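Local atomic coordinates of V-type ATP synthase alpha chain (Thermoplasma volcanium, PDB entry 4O1S), a protein that is an intein-containing V-type ATP synthase alpha chain, modelled here as a splicing domain of the largely beta-stranded Hint fold. Residues R87-L100 against V108-V122. Numbering follows the deposited sequence.
Sequences RSVSVTPVHKLFVL and VMASNLKVGDMIAAV. With SO4 (sulfate ion), chain G.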
loop_
_atom_site.group_PDB
_atom_site.type_symbol
_atom_site.label_atom_id
_atom_site.label_comp_id
_atom_site.label_asym_id
_atom_site.label_seq_id
_atom_site.Cartn_x
_atom_site.Cartn_y
_atom_site.Cartn_z
ATOM N N ARG A 87 0.552 -13.702 4.158
ATOM C CA ARG A 87 0.343 -12.370 3.626
ATOM C C ARG A 87 1.663 -11.794 3.147
ATOM O O ARG A 87 2.719 -12.079 3.724
ATOM C CB ARG A 87 -0.240 -11.461 4.697
ATOM C CG ARG A 87 -1.584 -11.915 5.189
ATOM C CD ARG A 87 -2.167 -10.923 6.151
ATOM N NE ARG A 87 -3.575 -11.203 6.323
ATOM C CZ ARG A 87 -4.045 -12.118 7.156
ATOM N NH1 ARG A 87 -3.218 -12.825 7.920
ATOM N NH2 ARG A 87 -5.348 -12.318 7.228
ATOM N N SER A 88 1.608 -10.983 2.094
ATOM C CA SER A 88 2.826 -10.414 1.523
ATOM C C SER A 88 2.631 -9.047 0.873
ATOM O O SER A 88 1.556 -8.721 0.346
ATOM C CB SER A 88 3.453 -11.377 0.525
ATOM O OG SER A 88 2.677 -11.415 -0.653
ATOM N N VAL A 89 3.685 -8.246 0.931
ATOM C CA VAL A 89 3.745 -7.022 0.156
ATOM C C VAL A 89 5.227 -6.645 -0.006
ATOM O O VAL A 89 6.048 -6.901 0.880
ATOM C CB VAL A 89 2.916 -5.912 0.817
ATOM C CG1 VAL A 89 3.531 -5.513 2.156
ATOM C CG2 VAL A 89 2.758 -4.707 -0.117
ATOM N N SER A 90 5.585 -6.109 -1.166
ATOM C CA SER A 90 6.934 -5.594 -1.375
ATOM C C SER A 90 6.797 -4.082 -1.396
ATOM O O SER A 90 5.967 -3.517 -2.132
ATOM C CB SER A 90 7.561 -6.110 -2.683
ATOM O OG SER A 90 7.685 -7.528 -2.709
ATOM N N VAL A 91 7.566 -3.413 -0.552
ATOM C CA VAL A 91 7.458 -1.965 -0.480
ATOM C C VAL A 91 8.822 -1.312 -0.404
ATOM O O VAL A 91 9.866 -1.943 -0.222
ATOM C CB VAL A 91 6.600 -1.490 0.716
ATOM C CG1 VAL A 91 5.175 -2.053 0.624
ATOM C CG2 VAL A 91 7.256 -1.905 2.025
ATOM N N THR A 92 8.770 -0.013 -0.560
ATOM C CA THR A 92 9.903 0.858 -0.439
ATOM C C THR A 92 10.369 0.826 1.029
ATOM O O THR A 92 9.551 0.664 1.928
ATOM C CB THR A 92 9.375 2.243 -0.853
ATOM O OG1 THR A 92 9.898 2.596 -2.145
ATOM C CG2 THR A 92 9.668 3.270 0.172
ATOM N N PRO A 93 11.688 0.950 1.280
ATOM C CA PRO A 93 12.214 0.897 2.656
ATOM C C PRO A 93 11.602 1.905 3.616
ATOM O O PRO A 93 11.474 1.555 4.799
ATOM C CB PRO A 93 13.699 1.187 2.481
ATOM C CG PRO A 93 14.009 0.683 1.149
ATOM C CD PRO A 93 12.772 0.909 0.287
ATOM N N VAL A 94 11.239 3.104 3.135
ATOM C CA VAL A 94 10.656 4.140 4.004
ATOM C C VAL A 94 9.145 3.992 4.238
ATOM O O VAL A 94 8.585 4.667 5.104
ATOM C CB VAL A 94 10.978 5.595 3.546
ATOM C CG1 VAL A 94 12.444 5.885 3.664
ATOM C CG2 VAL A 94 10.523 5.849 2.133
ATOM N N HIS A 95 8.498 3.113 3.470
ATOM C CA HIS A 95 7.089 2.794 3.684
ATOM C C HIS A 95 6.870 2.222 5.073
ATOM O O HIS A 95 7.748 1.543 5.614
ATOM C CB HIS A 95 6.598 1.790 2.650
ATOM C CG HIS A 95 5.171 1.979 2.274
ATOM N ND1 HIS A 95 4.223 2.401 3.180
ATOM C CD2 HIS A 95 4.532 1.853 1.088
ATOM C CE1 HIS A 95 3.056 2.506 2.570
ATOM N NE2 HIS A 95 3.215 2.178 1.301
ATOM N N LYS A 96 5.693 2.492 5.641
ATOM C CA LYS A 96 5.386 2.114 7.031
ATOM C C LYS A 96 4.306 1.067 7.179
ATOM O O LYS A 96 3.311 1.054 6.436
ATOM C CB LYS A 96 4.998 3.332 7.866
ATOM C CG LYS A 96 6.187 4.163 8.249
ATOM C CD LYS A 96 5.799 5.544 8.705
ATOM C CE LYS A 96 7.035 6.254 9.237
ATOM N NZ LYS A 96 6.708 7.538 9.889
ATOM N N LEU A 97 4.520 0.183 8.149
ATOM C CA LEU A 97 3.523 -0.808 8.519
ATOM C C LEU A 97 3.118 -0.486 9.947
ATOM O O LEU A 97 3.764 0.327 10.617
ATOM C CB LEU A 97 4.090 -2.226 8.430
ATOM C CG LEU A 97 4.565 -2.898 7.118
ATOM C CD1 LEU A 97 3.432 -3.198 6.198
ATOM C CD2 LEU A 97 5.639 -2.098 6.361
ATOM N N PHE A 98 2.047 -1.110 10.412
ATOM C CA PHE A 98 1.610 -0.931 11.787
ATOM C C PHE A 98 1.934 -2.173 12.589
ATOM O O PHE A 98 1.608 -3.296 12.172
ATOM C CB PHE A 98 0.109 -0.668 11.825
ATOM C CG PHE A 98 -0.265 0.682 11.330
ATOM C CD1 PHE A 98 -0.051 1.809 12.133
ATOM C CD2 PHE A 98 -0.800 0.841 10.053
ATOM C CE1 PHE A 98 -0.375 3.080 11.680
ATOM C CE2 PHE A 98 -1.136 2.105 9.574
ATOM C CZ PHE A 98 -0.922 3.231 10.384
ATOM N N VAL A 99 2.572 -1.982 13.740
ATOM C CA VAL A 99 2.972 -3.116 14.579
ATOM C C VAL A 99 2.328 -3.100 15.944
ATOM O O VAL A 99 2.354 -2.094 16.648
ATOM C CB VAL A 99 4.505 -3.174 14.766
ATOM C CG1 VAL A 99 4.901 -4.371 15.613
ATOM C CG2 VAL A 99 5.140 -3.303 13.438
ATOM N N LEU A 100 1.769 -4.240 16.319
ATOM C CA LEU A 100 1.245 -4.418 17.658
ATOM C C LEU A 100 2.372 -4.725 18.634
ATOM O O LEU A 100 2.943 -5.798 18.589
ATOM C CB LEU A 100 0.240 -5.561 17.660
ATOM C CG LEU A 100 -0.288 -5.960 19.035
ATOM C CD1 LEU A 100 -0.990 -4.786 19.726
ATOM C CD2 LEU A 100 -1.220 -7.145 18.876
ATOM N N VAL A 108 5.957 1.567 11.816
ATOM C CA VAL A 108 7.358 1.231 11.663
ATOM C C VAL A 108 7.725 1.178 10.186
ATOM O O VAL A 108 6.932 0.743 9.347
ATOM C CB VAL A 108 7.709 -0.097 12.369
ATOM C CG1 VAL A 108 6.980 -1.210 11.711
ATOM C CG2 VAL A 108 9.204 -0.381 12.281
ATOM N N MET A 109 8.924 1.650 9.873
ATOM C CA MET A 109 9.424 1.608 8.517
ATOM C C MET A 109 9.786 0.199 8.164
ATOM O O MET A 109 10.315 -0.563 8.990
ATOM C CB MET A 109 10.642 2.515 8.353
ATOM C CG MET A 109 10.272 3.984 8.440
ATOM S SD MET A 109 11.573 5.016 7.770
ATOM C CE MET A 109 12.834 4.635 8.968
ATOM N N ALA A 110 9.492 -0.139 6.923
ATOM C CA ALA A 110 9.852 -1.429 6.387
ATOM C C ALA A 110 11.322 -1.765 6.736
ATOM O O ALA A 110 11.670 -2.887 7.146
ATOM C CB ALA A 110 9.601 -1.422 4.878
ATOM N N SER A 111 12.181 -0.764 6.637
ATOM C CA SER A 111 13.585 -0.970 6.955
ATOM C C SER A 111 13.851 -1.173 8.447
ATOM O O SER A 111 14.960 -1.519 8.808
ATOM C CB SER A 111 14.417 0.190 6.430
ATOM O OG SER A 111 14.009 1.396 7.042
ATOM N N ASN A 112 12.860 -0.967 9.319
ATOM C CA ASN A 112 13.094 -1.237 10.753
ATOM C C ASN A 112 12.304 -2.419 11.272
ATOM O O ASN A 112 12.506 -2.890 12.397
ATOM C CB ASN A 112 12.813 -0.015 11.617
ATOM C CG ASN A 112 13.784 1.106 11.359
ATOM O OD1 ASN A 112 14.973 0.872 11.117
ATOM N ND2 ASN A 112 13.284 2.334 11.383
ATOM N N LEU A 113 11.382 -2.881 10.442
ATOM C CA LEU A 113 10.685 -4.114 10.714
ATOM C C LEU A 113 11.651 -5.281 11.034
ATOM O O LEU A 113 12.721 -5.425 10.415
ATOM C CB LEU A 113 9.832 -4.436 9.505
ATOM C CG LEU A 113 8.618 -5.299 9.773
ATOM C CD1 LEU A 113 7.752 -4.611 10.823
ATOM C CD2 LEU A 113 7.883 -5.506 8.436
ATOM N N LYS A 114 11.279 -6.095 12.017
ATOM C CA LYS A 114 12.038 -7.297 12.362
ATOM C C LYS A 114 11.165 -8.515 12.139
ATOM O O LYS A 114 9.952 -8.445 12.322
ATOM C CB LYS A 114 12.457 -7.294 13.830
ATOM C CG LYS A 114 12.890 -5.946 14.401
ATOM C CD LYS A 114 14.174 -5.402 13.770
ATOM C CE LYS A 114 14.578 -4.050 14.396
ATOM N NZ LYS A 114 15.665 -3.361 13.632
ATOM N N VAL A 115 11.767 -9.634 11.750
ATOM C CA VAL A 115 11.020 -10.878 11.771
ATOM C C VAL A 115 10.539 -11.062 13.196
ATOM O O VAL A 115 11.202 -10.631 14.156
ATOM C CB VAL A 115 11.851 -12.091 11.339
ATOM C CG1 VAL A 115 12.451 -11.834 9.976
ATOM C CG2 VAL A 115 12.939 -12.401 12.369
ATOM N N GLY A 116 9.362 -11.658 13.324
ATOM C CA GLY A 116 8.732 -11.780 14.622
ATOM C C GLY A 116 7.657 -10.734 14.845
ATOM O O GLY A 116 6.629 -11.033 15.457
ATOM N N ASP A 117 7.883 -9.523 14.335
ATOM C CA ASP A 117 6.894 -8.443 14.413
ATOM C C ASP A 117 5.482 -8.807 13.924
ATOM O O ASP A 117 5.316 -9.524 12.938
ATOM C CB ASP A 117 7.404 -7.192 13.685
ATOM C CG ASP A 117 8.580 -6.545 14.405
ATOM O OD1 ASP A 117 8.877 -7.002 15.537
ATOM O OD2 ASP A 117 9.188 -5.585 13.859
ATOM N N MET A 118 4.464 -8.306 14.626
ATOM C CA MET A 118 3.068 -8.560 14.254
ATOM C C MET A 118 2.498 -7.373 13.501
ATOM O O MET A 118 2.321 -6.285 14.070
ATOM C CB MET A 118 2.220 -8.872 15.491
ATOM C CG MET A 118 2.621 -10.177 16.132
ATOM S SD MET A 118 1.834 -10.502 17.709
ATOM C CE MET A 118 0.386 -11.385 17.158
ATOM N N ILE A 119 2.225 -7.561 12.214
ATOM C CA ILE A 119 1.783 -6.422 11.436
ATOM C C ILE A 119 0.290 -6.448 11.208
ATOM O O ILE A 119 -0.329 -7.506 11.217
ATOM C CB ILE A 119 2.571 -6.245 10.120
ATOM C CG1 ILE A 119 2.330 -7.400 9.161
ATOM C CG2 ILE A 119 4.055 -6.116 10.408
ATOM C CD1 ILE A 119 2.972 -7.126 7.789
ATOM N N ALA A 120 -0.269 -5.262 11.034
ATOM C CA ALA A 120 -1.699 -5.073 10.881
ATOM C C ALA A 120 -2.195 -5.533 9.506
ATOM O O ALA A 120 -1.673 -5.131 8.460
ATOM C CB ALA A 120 -2.051 -3.604 11.118
ATOM N N ALA A 121 -3.207 -6.389 9.534
ATOM C CA ALA A 121 -3.855 -6.873 8.343
ATOM C C ALA A 121 -5.347 -6.776 8.595
ATOM O O ALA A 121 -5.770 -6.566 9.724
ATOM C CB ALA A 121 -3.468 -8.297 8.096
ATOM N N VAL A 122 -6.149 -6.939 7.551
ATOM C CA VAL A 122 -7.591 -6.935 7.707
ATOM C C VAL A 122 -8.199 -8.287 7.315
ATOM O O VAL A 122 -7.931 -8.801 6.229
ATOM C CB VAL A 122 -8.182 -5.845 6.852
ATOM C CG1 VAL A 122 -9.685 -5.933 6.842
ATOM C CG2 VAL A 122 -7.733 -4.524 7.382
HETATM S S SO4 G . 10.255 4.223 12.381
HETATM O O1 SO4 G . 10.329 3.792 13.786
HETATM O O2 SO4 G . 8.898 4.665 12.032
HETATM O O3 SO4 G . 11.134 5.378 12.151
HETATM O O4 SO4 G . 10.645 3.075 11.553
HETATM O O HOH W 1 -7.022 -11.076 5.186
HETATM O O HOH W 2 0.522 -3.101 8.892
HETATM O O HOH W 3 5.037 -7.309 17.153
#
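Val-108 and Leu-97 form an antiparallel hydrogen-bonded pair: each backbone N donates to the other's O at 2.8 Å, both bonds nearly straight. This closes the hairpin of strands 96-101 and 104-109. On the face shared by these two residues, Val-108 CG1 lies between its own backbone N and carbonyl carbon (chi1 65°), a rotation that carries it to Val-99 CG2. Met-109 and Lys-96 form the non-hydrogen-bonded pair on the other face, where the lysine's extended chain brings CE to 4.0 Å from Met-109 CG. Met-109 N donates instead to sulfate O4 at 2.8 Å.

Ala-110 and Ser-111 then meet the type I turn 92-95. Ala-110 N donates to His-95 O at 2.8 Å, almost in line with the carbonyl, while Ser-111 N uses an in-plane lone pair of Pro-93 O at 3.0 Å. Ala-110 CB faces Val-91 CG2, and Leu-113 CD1 reaches Val-99 CG2 obliquely.

After the type II turn 114-117, strand 118-122 reaches the other backbone edge of strand 96-100, their axes at 112°. Met-118 O accepts from Leu-100 N at 3.1 Å, Val-99 and Ile-119 form a single bridge, and Ala-120 N donates to Phe-98 O at 2.9 Å. Farther on, Ala-121 CB covers one face of the Arg-87 guanidinium, whose NH2 reaches Val-122 O through water 1; its NE and NH1 are held by Gly-163 and Asp-132.

Segment 108-122 thus bonds strand 96-100 at Leu-97 on one edge and at Phe-98 and Leu-100 on the other, joining two sheets of the Hint domain. The chemistry implies a join whose hydrogen bonds run almost wholly between backbone groups, with aliphatic side chains packed beside them.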